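Local coordinates for hypothetical conserved protein (Thermus thermophilus, PDB 3DZM) that is of unknown function but forms a calcium-binding beta-barrel that is a major protein of the outer membrane, at residues Tyr104-Asn110 against Asp156-Tyr162; Asn150-Gly155 against Arg207-Arg213. All blocks are in the same frame, centred on the assembly; numbering follows the deposited sequence.

Contact 1 of 2, residues Tyr104-Asn110 against Asp156-Tyr162; sequences YFGVRYN and DLGVDYY. With C8E ((hydroxyethyloxy)tri(ethyloxy)octane), chain F.
Tyr104 reaches across to Asp156 with its hydroxyl. Tyr104 OH donates to Asp156 OD1 at 2.9 Å, arriving on the syn side and 22° out of the carboxylate plane. OD1 sits at the edge of the tyrosine ring, near its plane, and the ring and carboxylate planes are 71° apart. The ring, turned between backbone N and carbonyl carbon (chi1 65°), carries the hydroxyl across to Asp156. Arg43 forms a salt bridge with Asp156 and a cation-pi contact with Tyr104.

Arg108 comes next. It is placed as a salt bridge with Asp160, but the modelled separation is too short and the geometry is doubtful. Asp87 takes NH1 as a second ion pair. The aliphatic start of the same side chain lies against Tyr162: Arg108 CB is 3.7 Å from Tyr162 CE1.

Asn110 adds its CB, 3.5 Å from Tyr162 CE1 and oblique to the ring. Its amide is bound by Thr83 and Asn81, while the Tyr162 hydroxyl pairs with Tyr20. Tyr161 points away, with one ring face against detergent carbon C5, 3.7 Å from Tyr161 CD2.

The segments are not sheet neighbours. Strand 127-148 lies between strands 100-117 and 151-172. The contact is thus a polar cluster bridging the inside of the barrel, with strand 76-90 beside 104-110 and strand 202-213 beside 156-162.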
loop_
_atom_site.group_PDB
_atom_site.type_symbol
_atom_site.label_atom_id
_atom_site.label_comp_id
_atom_site.label_asym_id
_atom_site.label_seq_id
_atom_site.Cartn_x
_atom_site.Cartn_y
_atom_site.Cartn_z
ATOM N N TYR A 104 12.513 -7.022 -10.621
ATOM C CA TYR A 104 11.355 -6.449 -11.294
ATOM C C TYR A 104 11.340 -4.967 -11.061
ATOM O O TYR A 104 11.895 -4.489 -10.082
ATOM C CB TYR A 104 9.999 -7.125 -10.867
ATOM C CG TYR A 104 9.629 -6.932 -9.432
ATOM C CD1 TYR A 104 9.102 -5.738 -9.000
ATOM C CD2 TYR A 104 9.839 -7.930 -8.506
ATOM C CE1 TYR A 104 8.759 -5.547 -7.697
ATOM C CE2 TYR A 104 9.489 -7.763 -7.191
ATOM C CZ TYR A 104 8.940 -6.563 -6.783
ATOM O OH TYR A 104 8.629 -6.338 -5.436
ATOM N N PHE A 105 10.725 -4.264 -11.999
ATOM C CA PHE A 105 10.337 -2.873 -11.818
ATOM C C PHE A 105 8.855 -2.677 -12.178
ATOM O O PHE A 105 8.277 -3.412 -12.972
ATOM C CB PHE A 105 11.194 -1.972 -12.690
ATOM C CG PHE A 105 10.969 -2.173 -14.136
ATOM C CD1 PHE A 105 10.129 -1.321 -14.847
ATOM C CD2 PHE A 105 11.583 -3.229 -14.802
ATOM C CE1 PHE A 105 9.909 -1.519 -16.204
ATOM C CE2 PHE A 105 11.376 -3.436 -16.175
ATOM C CZ PHE A 105 10.529 -2.584 -16.872
ATOM N N GLY A 106 8.231 -1.668 -11.620
ATOM C CA GLY A 106 6.871 -1.435 -12.029
ATOM C C GLY A 106 6.241 -0.121 -11.629
ATOM O O GLY A 106 6.829 0.727 -10.971
ATOM N N VAL A 107 4.991 0.002 -12.020
ATOM C CA VAL A 107 4.156 1.154 -11.764
ATOM C C VAL A 107 3.079 0.763 -10.707
ATOM O O VAL A 107 2.691 -0.397 -10.597
ATOM C CB VAL A 107 3.561 1.596 -13.130
ATOM C CG1 VAL A 107 2.482 0.619 -13.567
ATOM C CG2 VAL A 107 3.049 2.996 -13.088
ATOM N N ARG A 108 2.637 1.711 -9.894
ATOM C CA ARG A 108 1.603 1.440 -8.860
ATOM C C ARG A 108 0.535 2.522 -8.847
ATOM O O ARG A 108 0.786 3.676 -9.219
ATOM C CB ARG A 108 2.176 1.465 -7.440
ATOM C CG ARG A 108 3.151 0.416 -7.080
ATOM C CD ARG A 108 4.417 0.560 -7.859
ATOM N NE ARG A 108 4.624 -0.718 -8.526
ATOM C CZ ARG A 108 5.586 -1.537 -8.179
ATOM N NH1 ARG A 108 5.743 -2.686 -8.778
ATOM N NH2 ARG A 108 6.399 -1.154 -7.223
ATOM N N TYR A 109 -0.659 2.141 -8.404
ATOM C CA TYR A 109 -1.714 3.105 -8.109
ATOM C C TYR A 109 -2.260 2.774 -6.734
ATOM O O TYR A 109 -2.783 1.686 -6.513
ATOM C CB TYR A 109 -2.825 3.085 -9.173
ATOM C CG TYR A 109 -2.305 3.130 -10.584
ATOM C CD1 TYR A 109 -2.241 4.331 -11.266
ATOM C CD2 TYR A 109 -1.841 1.958 -11.246
ATOM C CE1 TYR A 109 -1.751 4.383 -12.592
ATOM C CE2 TYR A 109 -1.344 2.001 -12.564
ATOM C CZ TYR A 109 -1.308 3.221 -13.222
ATOM O OH TYR A 109 -0.834 3.331 -14.497
ATOM N N ASN A 110 -2.113 3.708 -5.807
ATOM C CA ASN A 110 -2.568 3.518 -4.438
ATOM C C ASN A 110 -3.786 4.321 -4.027
ATOM O O ASN A 110 -3.916 5.523 -4.321
ATOM C CB ASN A 110 -1.445 3.875 -3.491
ATOM C CG ASN A 110 -1.665 3.334 -2.103
ATOM O OD1 ASN A 110 -1.561 2.142 -1.872
ATOM N ND2 ASN A 110 -1.934 4.211 -1.168
ATOM N N ASP A 156 9.138 -11.867 -1.584
ATOM C CA ASP A 156 9.143 -10.624 -2.319
ATOM C C ASP A 156 9.602 -9.469 -1.454
ATOM O O ASP A 156 8.972 -9.196 -0.420
ATOM C CB ASP A 156 7.750 -10.339 -2.802
ATOM C CG ASP A 156 7.737 -9.342 -3.884
ATOM O OD1 ASP A 156 8.856 -8.931 -4.226
ATOM O OD2 ASP A 156 6.644 -8.968 -4.381
ATOM N N LEU A 157 10.709 -8.830 -1.863
ATOM C CA LEU A 157 11.167 -7.582 -1.262
ATOM C C LEU A 157 11.281 -6.455 -2.287
ATOM O O LEU A 157 11.961 -6.604 -3.304
ATOM C CB LEU A 157 12.523 -7.773 -0.608
ATOM C CG LEU A 157 13.085 -6.647 0.270
ATOM C CD1 LEU A 157 14.097 -7.221 1.205
ATOM C CD2 LEU A 157 13.693 -5.534 -0.549
ATOM N N GLY A 158 10.615 -5.334 -2.019
ATOM C CA GLY A 158 10.727 -4.184 -2.893
ATOM C C GLY A 158 10.534 -2.860 -2.210
ATOM O O GLY A 158 10.228 -2.805 -1.030
ATOM N N VAL A 159 10.750 -1.777 -2.948
ATOM C CA VAL A 159 10.572 -0.410 -2.421
ATOM C C VAL A 159 9.805 0.354 -3.470
ATOM O O VAL A 159 10.038 0.167 -4.682
ATOM C CB VAL A 159 11.930 0.277 -2.101
ATOM C CG1 VAL A 159 11.732 1.749 -1.842
ATOM C CG2 VAL A 159 12.706 -0.449 -0.899
ATOM N N ASP A 160 8.829 1.145 -3.032
ATOM C CA ASP A 160 7.987 1.917 -3.963
ATOM C C ASP A 160 8.087 3.347 -3.536
ATOM O O ASP A 160 8.190 3.638 -2.336
ATOM C CB ASP A 160 6.510 1.517 -3.886
ATOM C CG ASP A 160 6.231 0.141 -4.455
ATOM O OD1 ASP A 160 7.117 -0.334 -5.167
ATOM O OD2 ASP A 160 5.140 -0.464 -4.188
ATOM N N TYR A 161 8.033 4.246 -4.505
ATOM C CA TYR A 161 7.920 5.657 -4.193
ATOM C C TYR A 161 6.605 6.214 -4.744
ATOM O O TYR A 161 6.265 5.961 -5.892
ATOM C CB TYR A 161 9.085 6.451 -4.774
ATOM C CG TYR A 161 8.910 7.921 -4.507
ATOM C CD1 TYR A 161 9.118 8.436 -3.231
ATOM C CD2 TYR A 161 8.482 8.792 -5.504
ATOM C CE1 TYR A 161 8.943 9.751 -2.963
ATOM C CE2 TYR A 161 8.305 10.150 -5.236
ATOM C CZ TYR A 161 8.545 10.611 -3.966
ATOM O OH TYR A 161 8.380 11.938 -3.667
ATOM N N TYR A 162 5.889 6.995 -3.933
ATOM C CA TYR A 162 4.665 7.677 -4.384
ATOM C C TYR A 162 4.762 9.200 -4.444
ATOM O O TYR A 162 5.240 9.856 -3.523
ATOM C CB TYR A 162 3.474 7.279 -3.514
ATOM C CG TYR A 162 3.051 5.840 -3.702
ATOM C CD1 TYR A 162 2.173 5.489 -4.718
ATOM C CD2 TYR A 162 3.549 4.824 -2.882
ATOM C CE1 TYR A 162 1.782 4.186 -4.898
ATOM C CE2 TYR A 162 3.154 3.504 -3.059
ATOM C CZ TYR A 162 2.272 3.200 -4.071
ATOM O OH TYR A 162 1.859 1.918 -4.276
HETATM C C1 C8E F . 11.707 4.982 -7.602
HETATM C C2 C8E F . 12.421 6.265 -8.086
HETATM C C3 C8E F . 11.605 7.578 -8.124
HETATM C C4 C8E F . 12.434 8.812 -7.722
HETATM C C5 C8E F . 11.882 9.662 -6.553
HETATM C C6 C8E F . 12.317 11.145 -6.528
HETATM C C7 C8E F . 11.316 12.082 -5.829
HETATM C C8 C8E F . 11.251 13.515 -6.393
HETATM O O9 C8E F . 9.927 14.047 -6.474
HETATM C C10 C8E F . 9.238 14.117 -5.226
HETATM C C11 C8E F . 7.751 14.536 -5.319
HETATM O O12 C8E F . 6.929 13.965 -4.288
HETATM C C13 C8E F . 6.532 14.844 -3.238
HETATM C C14 C8E F . 6.596 14.205 -1.837
HETATM O O15 C8E F . 5.299 14.075 -1.259
HETATM C C16 C8E F . 5.165 14.331 0.137
HETATM C C17 C8E F . 5.225 13.058 0.997
HETATM O O18 C8E F . 4.840 13.240 2.356
HETATM C C19 C8E F . 3.744 12.403 2.719
HETATM C C20 C8E F . 3.300 12.506 4.188
HETATM O O21 C8E F . 1.971 13.011 4.282
#

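Contact 2 of 2, residues Asn150-Gly155 against Arg207-Arg213; sequences NLSLVG and RLGAAYR
Ser152 and Ala211 form a hydrogen-bonded antiparallel pair, closed by two backbone bonds. Ser152 N donates to Ala211 O at 3.0 Å, and Ala211 N returns to Ser152 O at 2.9 Å. Val154 and Gly209 make the next such pair. Val154 N donates to Gly209 O at 2.8 Å, and Gly209 N to Val154 O. A fifth bond, Arg213 N to Asn150 O at 2.8 Å, ties the start of the segment 150-155 to the end of 207-213.

Weaker CA-H...O contacts fall between these bonds. One joins Leu151 CA to Ala211 O at 3.3 Å, and another joins Ala210 CA to Ser152 O.

Apolar contacts lie on both faces. On the face of Leu151, Leu153, Leu208, Ala210 and Tyr212, Leu151 CD1 lies at the edge of the Tyr212 ring, 4.4 Å from Tyr212 CD1, and also reaches Ala210 CB. Tyr212 has CG anti to the backbone N (chi1 -180°), and its ring extends beside Asn150, whose CB is 3.8 Å from Tyr212 CE1. Gly155 pairs with Leu208, whose CD2 reaches toward its CA. Leu153 CD1 also comes close to Gly209 O. On the other face, that of the Val154 and Gly209 pair, Val154 CG2 rests on Ala211 CB at 4.0 Å. Glu14 and Arg142 also touch Val154 and Ala211 there.

The pairing joins strand 151-172 to strand 202-213, the last strand, which also pairs with strand 10-17 to close the barrel. Backbone bonds carry the contact at its hydrogen-bonded pairs; Leu153, Gly155, Leu208 and Ala210 bond to the flanking strands. The leucines, alanine and tyrosine of one face are consistent with a surface turned to the membrane, whereas the charged neighbours of Val154 and Ala211 fit the barrel interior.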
loop_
_atom_site.group_PDB
_atom_site.type_symbol
_atom_site.label_atom_id
_atom_site.label_comp_id
_atom_site.label_asym_id
_atom_site.label_seq_id
_atom_site.Cartn_x
_atom_site.Cartn_y
_atom_site.Cartn_z
ATOM N N ASN A 150 2.865 -27.712 -9.042
ATOM C CA ASN A 150 2.073 -26.515 -9.347
ATOM C C ASN A 150 2.053 -25.500 -8.233
ATOM O O ASN A 150 1.242 -24.587 -8.243
ATOM C CB ASN A 150 0.641 -26.884 -9.723
ATOM C CG ASN A 150 0.566 -27.570 -11.064
ATOM O OD1 ASN A 150 1.352 -27.262 -11.965
ATOM N ND2 ASN A 150 -0.359 -28.519 -11.206
ATOM N N LEU A 151 2.957 -25.653 -7.270
ATOM C CA LEU A 151 2.977 -24.786 -6.103
ATOM C C LEU A 151 4.402 -24.385 -5.754
ATOM O O LEU A 151 5.266 -25.235 -5.609
ATOM C CB LEU A 151 2.334 -25.491 -4.909
ATOM C CG LEU A 151 2.102 -24.631 -3.673
ATOM C CD1 LEU A 151 0.785 -23.898 -3.808
ATOM C CD2 LEU A 151 2.106 -25.500 -2.456
ATOM N N SER A 152 4.666 -23.084 -5.650
ATOM C CA SER A 152 5.971 -22.643 -5.151
ATOM C C SER A 152 5.855 -21.634 -4.042
ATOM O O SER A 152 4.893 -20.874 -3.975
ATOM C CB SER A 152 6.898 -22.102 -6.255
ATOM O OG SER A 152 6.176 -21.602 -7.342
ATOM N N LEU A 153 6.844 -21.677 -3.158
ATOM C CA LEU A 153 7.045 -20.656 -2.165
ATOM C C LEU A 153 7.552 -19.396 -2.862
ATOM O O LEU A 153 8.390 -19.471 -3.757
ATOM C CB LEU A 153 8.060 -21.150 -1.144
ATOM C CG LEU A 153 7.820 -20.514 0.215
ATOM C CD1 LEU A 153 6.390 -20.805 0.650
ATOM C CD2 LEU A 153 8.821 -21.021 1.222
ATOM N N VAL A 154 7.012 -18.241 -2.493
ATOM C CA VAL A 154 7.427 -16.982 -3.102
ATOM C C VAL A 154 7.801 -15.951 -2.047
ATOM O O VAL A 154 7.060 -15.729 -1.112
ATOM C CB VAL A 154 6.339 -16.372 -3.967
ATOM C CG1 VAL A 154 6.828 -15.069 -4.509
ATOM C CG2 VAL A 154 5.972 -17.284 -5.092
ATOM N N GLY A 155 8.960 -15.329 -2.224
ATOM C CA GLY A 155 9.438 -14.262 -1.364
ATOM C C GLY A 155 9.520 -12.983 -2.182
ATOM O O GLY A 155 9.904 -12.993 -3.350
ATOM N N ARG A 207 7.083 -9.476 1.599
ATOM C CA ARG A 207 6.010 -10.473 1.675
ATOM C C ARG A 207 6.475 -11.920 1.491
ATOM O O ARG A 207 7.379 -12.163 0.700
ATOM C CB ARG A 207 4.907 -10.182 0.657
ATOM C CG ARG A 207 4.075 -8.972 0.930
ATOM C CD ARG A 207 2.944 -8.864 -0.104
ATOM N NE ARG A 207 2.184 -7.620 0.019
ATOM C CZ ARG A 207 2.203 -6.636 -0.876
ATOM N NH1 ARG A 207 2.939 -6.745 -1.976
ATOM N NH2 ARG A 207 1.486 -5.533 -0.666
ATOM N N LEU A 208 5.843 -12.860 2.227
ATOM C CA LEU A 208 5.921 -14.303 1.951
ATOM C C LEU A 208 4.588 -14.766 1.434
ATOM O O LEU A 208 3.558 -14.255 1.846
ATOM C CB LEU A 208 6.291 -15.125 3.171
ATOM C CG LEU A 208 7.603 -14.679 3.802
ATOM C CD1 LEU A 208 7.909 -15.446 5.084
ATOM C CD2 LEU A 208 8.753 -14.788 2.786
ATOM N N GLY A 209 4.609 -15.719 0.510
ATOM C CA GLY A 209 3.382 -16.215 -0.068
ATOM C C GLY A 209 3.618 -17.416 -0.943
ATOM O O GLY A 209 4.687 -17.988 -0.920
ATOM N N ALA A 210 2.608 -17.796 -1.713
ATOM C CA ALA A 210 2.683 -18.981 -2.534
ATOM C C ALA A 210 2.068 -18.706 -3.882
ATOM O O ALA A 210 1.200 -17.853 -3.992
ATOM C CB ALA A 210 1.949 -20.129 -1.841
ATOM N N ALA A 211 2.513 -19.418 -4.912
ATOM C CA ALA A 211 1.914 -19.273 -6.235
ATOM C C ALA A 211 1.487 -20.624 -6.761
ATOM O O ALA A 211 2.249 -21.583 -6.707
ATOM C CB ALA A 211 2.861 -18.618 -7.188
ATOM N N TYR A 212 0.260 -20.685 -7.265
ATOM C CA TYR A 212 -0.309 -21.913 -7.787
ATOM C C TYR A 212 -0.384 -21.801 -9.299
ATOM O O TYR A 212 -1.012 -20.882 -9.804
ATOM C CB TYR A 212 -1.710 -22.142 -7.186
ATOM C CG TYR A 212 -2.366 -23.403 -7.682
ATOM C CD1 TYR A 212 -1.901 -24.649 -7.267
ATOM C CD2 TYR A 212 -3.417 -23.363 -8.588
ATOM C CE1 TYR A 212 -2.465 -25.831 -7.728
ATOM C CE2 TYR A 212 -4.001 -24.543 -9.058
ATOM C CZ TYR A 212 -3.513 -25.783 -8.620
ATOM O OH TYR A 212 -4.062 -26.978 -9.067
ATOM N N ARG A 213 0.276 -22.713 -10.015
ATOM C CA ARG A 213 0.328 -22.653 -11.484
ATOM C C ARG A 213 -0.911 -23.218 -12.134
ATOM O O ARG A 213 -1.718 -23.842 -11.473
ATOM C CB ARG A 213 1.577 -23.351 -12.055
ATOM C CG ARG A 213 1.702 -23.284 -13.593
ATOM C CD ARG A 213 3.080 -23.743 -14.081
ATOM N NE ARG A 213 4.149 -23.147 -13.270
ATOM C CZ ARG A 213 4.847 -22.058 -13.599
ATOM N NH1 ARG A 213 4.610 -21.436 -14.740
ATOM N NH2 ARG A 213 5.792 -21.591 -12.785
#

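How the contacts relate
Both contacts use strand 151-172, in consecutive parts of it: 150-155 serves contact 2 and 156-162 serves contact 1. Their centres are about 19 Å apart. They meet where Asp156 O and Arg207 N lie 2.8 Å apart, probably as a hydrogen bond, which continues the pairing of contact 2 into contact 1. The two differ in kind. Contact 2 is a seam between adjacent strands, and its centre lies about 20 Å from the centre of the chain. Contact 1 spans non-adjacent strands through side chains, and its centre lies about 9 Å from the centre of the chain. Both are away from the calcium site of Asp52, Leu54, Asp56 and Glu77. Detergent touches contact 1 at Tyr161.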